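Long-range contacts in toxin PAU_02230 (Photorhabdus asymbiotica subsp. asymbiotica ATCC 43949, PDB 6HV6), which is a bacterial toxin whose modelled region combines many helices with an antiparallel beta-sheet: residues Y71-I76 with M221-Y226; R88-Y93 with E135-P140; V282-P287 with V341-L346. The protein carries 1 engineered substitution. All coordinates share one frame; numbering follows the deposited sequence.

Contact 1 (Y71-I76 with M221-Y226); sequences YKFKRI and MLMGIY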
loop_
_atom_site.group_PDB
_atom_site.type_symbol
_atom_site.label_atom_id
_atom_site.label_comp_id
_atom_site.label_asym_id
_atom_site.label_seq_id
_atom_site.Cartn_x
_atom_site.Cartn_y
_atom_site.Cartn_z
ATOM N N TYR A 71 7.077 6.679 12.363
ATOM C CA TYR A 71 5.786 6.345 12.951
ATOM C C TYR A 71 5.889 5.045 13.734
ATOM O O TYR A 71 6.352 4.032 13.202
ATOM C CB TYR A 71 4.706 6.226 11.876
ATOM C CG TYR A 71 4.386 7.556 11.232
ATOM C CD1 TYR A 71 3.425 8.397 11.778
ATOM C CD2 TYR A 71 5.067 7.984 10.105
ATOM C CE1 TYR A 71 3.133 9.617 11.202
ATOM C CE2 TYR A 71 4.783 9.208 9.520
ATOM C CZ TYR A 71 3.811 10.018 10.075
ATOM O OH TYR A 71 3.521 11.238 9.507
ATOM N N LYS A 72 5.444 5.080 14.987
ATOM C CA LYS A 72 5.494 3.920 15.867
ATOM C C LYS A 72 4.203 3.124 15.744
ATOM O O LYS A 72 3.108 3.690 15.800
ATOM C CB LYS A 72 5.706 4.354 17.318
ATOM C CG LYS A 72 6.937 5.225 17.521
ATOM C CD LYS A 72 7.596 4.989 18.881
ATOM C CE LYS A 72 6.698 5.396 20.037
ATOM N NZ LYS A 72 7.298 5.031 21.357
ATOM N N PHE A 73 4.334 1.814 15.569
ATOM C CA PHE A 73 3.188 0.918 15.540
ATOM C C PHE A 73 3.339 -0.071 16.680
ATOM O O PHE A 73 4.347 -0.781 16.759
ATOM C CB PHE A 73 3.070 0.214 14.191
ATOM C CG PHE A 73 2.888 1.166 13.062
ATOM C CD1 PHE A 73 3.982 1.784 12.478
ATOM C CD2 PHE A 73 1.623 1.505 12.627
ATOM C CE1 PHE A 73 3.820 2.683 11.453
ATOM C CE2 PHE A 73 1.455 2.417 11.596
ATOM C CZ PHE A 73 2.563 3.004 11.012
ATOM N N LYS A 74 2.350 -0.093 17.565
ATOM C CA LYS A 74 2.397 -0.909 18.768
ATOM C C LYS A 74 1.755 -2.267 18.529
ATOM O O LYS A 74 0.708 -2.367 17.887
ATOM C CB LYS A 74 1.690 -0.192 19.919
ATOM C CG LYS A 74 2.583 0.763 20.700
ATOM C CD LYS A 74 3.642 0.002 21.487
ATOM C CE LYS A 74 4.558 0.938 22.263
ATOM N NZ LYS A 74 5.568 0.183 23.058
ATOM N N ARG A 75 2.397 -3.309 19.049
ATOM C CA ARG A 75 1.817 -4.646 19.029
ATOM C C ARG A 75 0.536 -4.671 19.851
ATOM O O ARG A 75 0.507 -4.206 20.991
ATOM C CB ARG A 75 2.815 -5.660 19.592
ATOM C CG ARG A 75 2.556 -7.104 19.186
ATOM C CD ARG A 75 3.301 -8.075 20.083
ATOM N NE ARG A 75 2.490 -8.436 21.243
ATOM C CZ ARG A 75 2.563 -7.841 22.431
ATOM N NH1 ARG A 75 3.427 -6.856 22.635
ATOM N NH2 ARG A 75 1.773 -8.238 23.420
ATOM N N ILE A 76 -0.523 -5.229 19.274
ATOM C CA ILE A 76 -1.801 -5.381 19.959
ATOM C C ILE A 76 -1.906 -6.817 20.451
ATOM O O ILE A 76 -1.621 -7.757 19.701
ATOM C CB ILE A 76 -2.976 -5.031 19.029
ATOM C CG1 ILE A 76 -2.746 -3.662 18.373
ATOM C CG2 ILE A 76 -4.278 -5.045 19.814
ATOM C CD1 ILE A 76 -2.797 -2.497 19.349
ATOM N N MET A 221 6.879 12.613 2.600
ATOM C CA MET A 221 5.563 13.161 2.299
ATOM C C MET A 221 4.535 12.059 2.130
ATOM O O MET A 221 3.408 12.172 2.633
ATOM C CB MET A 221 5.630 14.027 1.047
ATOM C CG MET A 221 6.456 15.266 1.233
ATOM S SD MET A 221 6.705 16.091 -0.335
ATOM C CE MET A 221 4.998 16.347 -0.833
ATOM N N LEU A 222 4.887 10.981 1.421
ATOM C CA LEU A 222 3.956 9.868 1.251
ATOM C C LEU A 222 3.583 9.263 2.600
ATOM O O LEU A 222 2.403 9.092 2.914
ATOM C CB LEU A 222 4.568 8.790 0.344
ATOM C CG LEU A 222 4.629 9.141 -1.144
ATOM C CD1 LEU A 222 5.498 8.156 -1.918
ATOM C CD2 LEU A 222 3.218 9.196 -1.722
ATOM N N MET A 223 4.587 8.920 3.404
ATOM C CA MET A 223 4.313 8.336 4.711
ATOM C C MET A 223 3.546 9.313 5.603
ATOM O O MET A 223 2.703 8.896 6.404
ATOM C CB MET A 223 5.637 7.907 5.349
ATOM C CG MET A 223 5.501 6.915 6.456
ATOM S SD MET A 223 4.714 5.350 5.980
ATOM C CE MET A 223 4.349 4.776 7.635
ATOM N N GLY A 224 3.786 10.618 5.454
ATOM C CA GLY A 224 3.055 11.588 6.260
ATOM C C GLY A 224 1.556 11.592 6.018
ATOM O O GLY A 224 0.793 12.047 6.881
ATOM N N ILE A 225 1.105 11.079 4.870
ATOM C CA ILE A 225 -0.335 10.933 4.647
ATOM C C ILE A 225 -0.974 10.070 5.732
ATOM O O ILE A 225 -2.171 10.218 6.030
ATOM C CB ILE A 225 -0.597 10.370 3.236
ATOM C CG1 ILE A 225 -0.031 11.325 2.180
ATOM C CG2 ILE A 225 -2.078 10.155 2.990
ATOM C CD1 ILE A 225 -0.191 10.828 0.743
ATOM N N TYR A 226 -0.190 9.174 6.356
ATOM C CA TYR A 226 -0.681 8.412 7.503
ATOM C C TYR A 226 -1.276 9.322 8.569
ATOM O O TYR A 226 -2.234 8.944 9.248
ATOM C CB TYR A 226 0.448 7.559 8.101
ATOM C CG TYR A 226 0.005 6.719 9.284
ATOM C CD1 TYR A 226 -0.824 5.612 9.107
ATOM C CD2 TYR A 226 0.409 7.033 10.571
ATOM C CE1 TYR A 226 -1.251 4.850 10.185
ATOM C CE2 TYR A 226 -0.012 6.267 11.663
ATOM C CZ TYR A 226 -0.835 5.177 11.458
ATOM O OH TYR A 226 -1.252 4.423 12.534
HETATM O O HOH W 1 1.292 5.357 14.563
#
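Tyr71 turns its ring toward Met223 and Tyr226 of segment 221-226, which approach from the same side of its plane, one near CD2 and the other near CD1. With Tyr226 it forms an offset edge-to-face pair, the edge of Tyr226 turned toward the face of Tyr71 with the planes at 76° and Tyr71 CD1 3.5 Å from Tyr226 CD2. Met223 CG runs beside the ring, 3.8 Å from Tyr71 CD2. The phenol end reaches bare backbone, Tyr71 OH coming to 3.3 Å from Gly224 CA; the hydroxyl itself is hydrogen-bonded to Ser227 OG. Phe73, two residues along the strand, comes at Tyr226 from the opposite direction and holds CZ over one face of that ring, with Phe73 CE2 3.6 Å from Tyr226 CZ. A bend in the Met223 chain (chi2 60°) carries its methyl to the edge of the Phe73 ring. A water donates to Lys72 O at 2.8 Å and bonds weakly to Tyr226 OH, giving this polar end a bridge to the strand. Phe73 also packs on helices 144-176 and 188-191. Tyr71, Phe73 and Tyr226 form an aromatic cluster, flanked by Met223, that joins a two-stranded antiparallel hairpin to helix 215-224 and the residues that follow it.

Contact 2 (R88-Y93 with E135-P140); sequences RMALDY and ERYISP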
loop_
_atom_site.group_PDB
_atom_site.type_symbol
_atom_site.label_atom_id
_atom_site.label_comp_id
_atom_site.label_asym_id
_atom_site.label_seq_id
_atom_site.Cartn_x
_atom_site.Cartn_y
_atom_site.Cartn_z
ATOM N N ARG A 88 -13.025 -14.025 8.892
ATOM C CA ARG A 88 -13.719 -14.860 7.917
ATOM C C ARG A 88 -15.216 -14.580 7.943
ATOM O O ARG A 88 -15.845 -14.428 6.889
ATOM C CB ARG A 88 -13.424 -16.340 8.179
ATOM C CG ARG A 88 -11.979 -16.761 7.841
ATOM C CD ARG A 88 -11.766 -18.278 7.953
ATOM N NE ARG A 88 -11.458 -18.715 9.315
ATOM C CZ ARG A 88 -12.335 -19.283 10.143
ATOM N NH1 ARG A 88 -13.589 -19.487 9.755
ATOM N NH2 ARG A 88 -11.957 -19.651 11.361
ATOM N N MET A 89 -15.793 -14.463 9.141
ATOM C CA MET A 89 -17.216 -14.156 9.259
ATOM C C MET A 89 -17.532 -12.784 8.682
ATOM O O MET A 89 -18.586 -12.589 8.069
ATOM C CB MET A 89 -17.644 -14.223 10.733
ATOM C CG MET A 89 -17.538 -15.610 11.329
ATOM S SD MET A 89 -18.072 -15.686 13.056
ATOM C CE MET A 89 -19.539 -14.653 12.991
ATOM N N ALA A 90 -16.632 -11.818 8.870
ATOM C CA ALA A 90 -16.901 -10.467 8.394
ATOM C C ALA A 90 -17.059 -10.436 6.885
ATOM O O ALA A 90 -17.847 -9.639 6.360
ATOM C CB ALA A 90 -15.790 -9.518 8.835
ATOM N N LEU A 91 -16.337 -11.307 6.177
ATOM C CA LEU A 91 -16.485 -11.416 4.730
ATOM C C LEU A 91 -17.871 -11.915 4.335
ATOM O O LEU A 91 -18.383 -11.539 3.276
ATOM C CB LEU A 91 -15.414 -12.349 4.171
ATOM C CG LEU A 91 -13.960 -11.944 4.416
ATOM C CD1 LEU A 91 -13.027 -13.002 3.846
ATOM C CD2 LEU A 91 -13.663 -10.578 3.805
ATOM N N ASP A 92 -18.495 -12.757 5.161
ATOM C CA ASP A 92 -19.845 -13.218 4.857
ATOM C C ASP A 92 -20.895 -12.146 5.119
ATOM O O ASP A 92 -21.947 -12.146 4.470
ATOM C CB ASP A 92 -20.185 -14.459 5.677
ATOM C CG ASP A 92 -19.376 -15.672 5.264
ATOM O OD1 ASP A 92 -18.944 -15.734 4.092
ATOM O OD2 ASP A 92 -19.177 -16.566 6.114
ATOM N N TYR A 93 -20.646 -11.248 6.073
ATOM C CA TYR A 93 -21.605 -10.203 6.390
ATOM C C TYR A 93 -21.430 -8.949 5.541
ATOM O O TYR A 93 -22.274 -8.052 5.622
ATOM C CB TYR A 93 -21.524 -9.848 7.877
ATOM C CG TYR A 93 -22.211 -10.856 8.773
ATOM C CD1 TYR A 93 -23.588 -10.833 8.947
ATOM C CD2 TYR A 93 -21.480 -11.826 9.453
ATOM C CE1 TYR A 93 -24.223 -11.751 9.771
ATOM C CE2 TYR A 93 -22.100 -12.750 10.274
ATOM C CZ TYR A 93 -23.472 -12.710 10.431
ATOM O OH TYR A 93 -24.097 -13.622 11.248
ATOM N N GLU A 135 -14.846 -12.542 20.975
ATOM C CA GLU A 135 -15.577 -13.744 21.377
ATOM C C GLU A 135 -17.079 -13.575 21.184
ATOM O O GLU A 135 -17.757 -14.498 20.725
ATOM C CB GLU A 135 -15.300 -14.086 22.842
ATOM C CG GLU A 135 -13.974 -14.702 23.118
ATOM C CD GLU A 135 -13.823 -15.060 24.591
ATOM O OE1 GLU A 135 -14.844 -15.037 25.317
ATOM O OE2 GLU A 135 -12.684 -15.352 25.016
ATOM N N ARG A 136 -17.624 -12.420 21.570
ATOM C CA ARG A 136 -19.055 -12.191 21.390
ATOM C C ARG A 136 -19.412 -12.106 19.908
ATOM O O ARG A 136 -20.441 -12.639 19.477
ATOM C CB ARG A 136 -19.479 -10.912 22.120
ATOM C CG ARG A 136 -19.168 -10.938 23.620
ATOM C CD ARG A 136 -19.965 -12.041 24.325
ATOM N NE ARG A 136 -21.374 -11.669 24.356
ATOM C CZ ARG A 136 -22.365 -12.419 23.883
ATOM N NH1 ARG A 136 -22.109 -13.609 23.369
ATOM N NH2 ARG A 136 -23.615 -11.976 23.942
ATOM N N TYR A 137 -18.555 -11.480 19.111
ATOM C CA TYR A 137 -18.825 -11.383 17.679
ATOM C C TYR A 137 -18.950 -12.769 17.065
ATOM O O TYR A 137 -19.880 -13.045 16.297
ATOM C CB TYR A 137 -17.708 -10.601 16.997
ATOM C CG TYR A 137 -17.882 -10.399 15.503
ATOM C CD1 TYR A 137 -17.640 -11.434 14.593
ATOM C CD2 TYR A 137 -18.246 -9.157 15.000
ATOM C CE1 TYR A 137 -17.779 -11.225 13.216
ATOM C CE2 TYR A 137 -18.393 -8.947 13.645
ATOM C CZ TYR A 137 -18.163 -9.973 12.758
ATOM O OH TYR A 137 -18.318 -9.721 11.402
ATOM N N ILE A 138 -18.009 -13.661 17.388
ATOM C CA ILE A 138 -18.013 -14.969 16.750
ATOM C C ILE A 138 -19.008 -15.921 17.387
ATOM O O ILE A 138 -19.251 -16.994 16.830
ATOM C CB ILE A 138 -16.600 -15.585 16.745
ATOM C CG1 ILE A 138 -16.110 -15.897 18.148
ATOM C CG2 ILE A 138 -15.614 -14.633 16.077
ATOM C CD1 ILE A 138 -14.704 -16.462 18.155
ATOM N N SER A 139 -19.605 -15.554 18.520
ATOM C CA SER A 139 -20.549 -16.447 19.181
ATOM C C SER A 139 -21.860 -16.488 18.401
ATOM O O SER A 139 -22.282 -15.478 17.835
ATOM C CB SER A 139 -20.823 -15.984 20.613
ATOM O OG SER A 139 -21.853 -16.760 21.218
ATOM N N PRO A 140 -22.546 -17.633 18.381
ATOM C CA PRO A 140 -23.810 -17.701 17.644
ATOM C C PRO A 140 -24.974 -17.037 18.360
ATOM O O PRO A 140 -26.041 -16.891 17.751
ATOM C CB PRO A 140 -24.047 -19.209 17.484
ATOM C CG PRO A 140 -23.336 -19.818 18.614
ATOM C CD PRO A 140 -22.140 -18.948 18.905
#
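With CG of Tyr137 trans to its own nitrogen (chi1 -179°), the phenol ring reaches across to helix 80-93, while Met89, extended as far as the sulfur (chi2 -179°) and turned at the last bond (chi3 42°), brings its methyl back against that ring. The result is helix-helix packing between helices 80-93 and 130-138, carried by apolar side chains without a hydrogen bond between the two segments. Met89 and Tyr137 pass each other in opposite directions: Met89 CB lies at the ring edge, in its plane, and Met89 CE is 3.9 Å from Tyr137 CE1. The same methyl comes within 3.7 Å of Tyr137 O, a carbonyl at the helix end that accepts a hydrogen bond from Lys147 NZ. Flexible and unbranched, methionine suits this uneven surface; its side chain and that of Ile138 cross at about a right angle, with Met89 SD 3.8 Å from Ile138 CA. Ile138 also rests on Asn82 and Thr85, extending the packing toward the start of helix 80-93. Buried Tyr137 packs in addition on Met86 and on Met154, so helices 80-93 and 144-176 both pack on it. Its hydroxyl is hydrogen-bonded to Tyr110 OH of helix 101-115, and Tyr110 in turn stacks on Tyr93. Tyr93 comes only loosely toward the contact, its CD2 4.3 Å from Tyr137 OH. The small side chain of Ala90 suits the opposing position, since it lets that phenol oxygen close on the helix itself: Tyr137 OH is 3.4 Å from Ala90 CA and 3.6 Å from Ala90 CB.

Contact 3 (V282-P287 with V341-L346); sequences VRVDAP and VSFHPL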
loop_
_atom_site.group_PDB
_atom_site.type_symbol
_atom_site.label_atom_id
_atom_site.label_comp_id
_atom_site.label_asym_id
_atom_site.label_seq_id
_atom_site.Cartn_x
_atom_site.Cartn_y
_atom_site.Cartn_z
ATOM N N VAL A 282 12.397 2.977 -15.132
ATOM C CA VAL A 282 11.591 2.034 -15.880
ATOM C C VAL A 282 10.367 1.714 -15.032
ATOM O O VAL A 282 10.499 1.296 -13.875
ATOM C CB VAL A 282 12.381 0.758 -16.215
ATOM C CG1 VAL A 282 11.477 -0.274 -16.831
ATOM C CG2 VAL A 282 13.554 1.079 -17.159
ATOM N N ARG A 283 9.186 1.925 -15.593
ATOM C CA ARG A 283 7.962 1.530 -14.921
ATOM C C ARG A 283 7.773 0.024 -15.080
ATOM O O ARG A 283 7.965 -0.525 -16.172
ATOM C CB ARG A 283 6.766 2.294 -15.494
ATOM C CG ARG A 283 5.441 2.016 -14.765
ATOM C CD ARG A 283 4.255 2.678 -15.460
ATOM N NE ARG A 283 3.841 1.900 -16.619
ATOM C CZ ARG A 283 3.907 2.309 -17.879
ATOM N NH1 ARG A 283 4.357 3.523 -18.176
ATOM N NH2 ARG A 283 3.510 1.497 -18.848
ATOM N N VAL A 284 7.412 -0.646 -13.991
ATOM C CA VAL A 284 7.154 -2.087 -13.988
ATOM C C VAL A 284 5.651 -2.304 -13.875
ATOM O O VAL A 284 5.049 -1.960 -12.854
ATOM C CB VAL A 284 7.888 -2.805 -12.843
ATOM C CG1 VAL A 284 7.661 -4.335 -12.939
ATOM C CG2 VAL A 284 9.382 -2.515 -12.899
ATOM N N ASP A 285 5.044 -2.871 -14.910
ATOM C CA ASP A 285 3.629 -3.216 -14.875
ATOM C C ASP A 285 3.484 -4.684 -14.498
ATOM O O ASP A 285 4.170 -5.540 -15.061
ATOM C CB ASP A 285 2.961 -2.960 -16.228
ATOM C CG ASP A 285 2.972 -1.496 -16.624
ATOM O OD1 ASP A 285 3.092 -0.624 -15.723
ATOM O OD2 ASP A 285 2.855 -1.221 -17.839
ATOM N N ALA A 286 2.597 -4.968 -13.541
ATOM C CA ALA A 286 2.391 -6.321 -13.019
ATOM C C ALA A 286 0.899 -6.498 -12.755
ATOM O O ALA A 286 0.152 -5.517 -12.860
ATOM C CB ALA A 286 3.214 -6.532 -11.746
ATOM N N PRO A 287 0.408 -7.718 -12.429
ATOM C CA PRO A 287 -1.033 -7.876 -12.190
ATOM C C PRO A 287 -1.563 -6.931 -11.121
ATOM O O PRO A 287 -1.217 -7.057 -9.943
ATOM C CB PRO A 287 -1.153 -9.343 -11.759
ATOM C CG PRO A 287 -0.061 -10.029 -12.524
ATOM C CD PRO A 287 1.087 -9.029 -12.517
ATOM N N VAL A 341 4.748 -9.601 -16.036
ATOM C CA VAL A 341 5.572 -8.501 -15.546
ATOM C C VAL A 341 6.295 -7.891 -16.742
ATOM O O VAL A 341 6.992 -8.599 -17.477
ATOM C CB VAL A 341 6.567 -8.979 -14.477
ATOM C CG1 VAL A 341 7.448 -7.811 -14.010
ATOM C CG2 VAL A 341 5.825 -9.613 -13.299
ATOM N N SER A 342 6.133 -6.583 -16.946
ATOM C CA SER A 342 6.687 -5.943 -18.140
ATOM C C SER A 342 7.334 -4.623 -17.756
ATOM O O SER A 342 7.050 -4.049 -16.701
ATOM C CB SER A 342 5.626 -5.714 -19.233
ATOM O OG SER A 342 4.547 -4.910 -18.769
ATOM N N PHE A 343 8.208 -4.146 -18.639
ATOM C CA PHE A 343 9.114 -3.049 -18.338
ATOM C C PHE A 343 8.914 -1.940 -19.355
ATOM O O PHE A 343 8.904 -2.197 -20.561
ATOM C CB PHE A 343 10.560 -3.542 -18.334
ATOM C CG PHE A 343 10.812 -4.597 -17.296
ATOM C CD1 PHE A 343 11.092 -4.242 -15.993
ATOM C CD2 PHE A 343 10.708 -5.936 -17.616
ATOM C CE1 PHE A 343 11.301 -5.207 -15.029
ATOM C CE2 PHE A 343 10.916 -6.909 -16.657
ATOM C CZ PHE A 343 11.212 -6.546 -15.364
ATOM N N HIS A 344 8.771 -0.713 -18.864
ATOM C CA HIS A 344 8.383 0.398 -19.718
ATOM C C HIS A 344 9.222 1.621 -19.379
ATOM O O HIS A 344 9.128 2.150 -18.267
ATOM C CB HIS A 344 6.889 0.678 -19.557
ATOM C CG HIS A 344 6.034 -0.518 -19.841
ATOM N ND1 HIS A 344 5.437 -0.735 -21.065
ATOM C CD2 HIS A 344 5.698 -1.577 -19.066
ATOM C CE1 HIS A 344 4.754 -1.866 -21.025
ATOM N NE2 HIS A 344 4.895 -2.396 -19.823
ATOM N N PRO A 345 10.081 2.066 -20.296
ATOM C CA PRO A 345 10.922 3.232 -20.008
ATOM C C PRO A 345 10.067 4.453 -19.716
ATOM O O PRO A 345 9.068 4.705 -20.395
ATOM C CB PRO A 345 11.740 3.412 -21.293
ATOM C CG PRO A 345 11.603 2.107 -22.036
ATOM C CD PRO A 345 10.261 1.568 -21.670
ATOM N N LEU A 346 10.465 5.199 -18.686
ATOM C CA LEU A 346 9.855 6.473 -18.343
ATOM C C LEU A 346 10.704 7.615 -18.883
ATOM O O LEU A 346 11.936 7.546 -18.871
ATOM C CB LEU A 346 9.699 6.611 -16.831
ATOM C CG LEU A 346 8.635 5.699 -16.219
ATOM C CD1 LEU A 346 8.659 5.826 -14.726
ATOM C CD2 LEU A 346 7.265 6.041 -16.748
HETATM O O HOH W 2 2.818 -6.422 -17.676
#
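Arg283 lies flat on the His344 ring, planes 17° apart, while gripping Asp285 side-on. Its NE meets Asp285 OD1 at 2.8 Å and its NH2 meets Asp285 OD2 at 3.0 Å, both nearly in the guanidinium plane and on the syn side of the carboxylate. This two-point salt bridge fixes the rotation of the guanidinium, and a bend at chi3 (79°) turns it over the histidine, with Arg283 NH2 3.4 Å from His344 CG. Asp285 OD2 also sits over the face of this ring, but too poorly angled for a hydrogen bond. The imidazole is held from within its own strand, where His344 NE2 and Ser342 OG are 2.7 Å apart and hydrogen-bonded, in the plane of the ring. Arg283 NH1 is hydrogen-bonded to Asn253 OD1. The nearby carboxylate and guanidinium could tune the histidine's ionisation in opposing senses.

Beneath this polar face, Arg283 pairs with His344 and Asp285 with Ser342, each through two backbone bonds; Arg283 N to His344 O is 2.7 Å. Val282-Pro345 and Val284-Phe343 are the non-hydrogen-bonded pairs, a setting that tolerates proline's missing N-H. Their side chains take the other face: Val282 CG1 abuts the Phe343 ring edge, and Val284 CG1 is 3.6 Å from Val341 CG1. Branched valines suit extended backbone, and Val284 and Val341 both pack on Phe327 of helix 320-334. Amphipathic pairing of this kind is typical of the outer strand of an antiparallel sheet backed by a helix, as in alpha+beta folds, here strand 342-346 alongside 280-286.

Along the chain, contact 2 is nested within the loop that contact 1 closes, and contact 3 follows both. Strand 71-74 of contact 1 leads directly into helix 80-93 of contact 2, yet their centres lie about 28 Å apart. Long helix 144-176 bears on both, touching Phe73 in the first and Met89, Tyr93 and Tyr137 in the second. Contact 3 belongs to the six-stranded antiparallel sheet, across the chain's centre from the other two; its centre is about 28 Å from that of contact 1 and about 40 Å from that of contact 2. The three therefore join separate parts of an elongated chain: an outlying helical group, a hairpin-helix junction, and the sheet region.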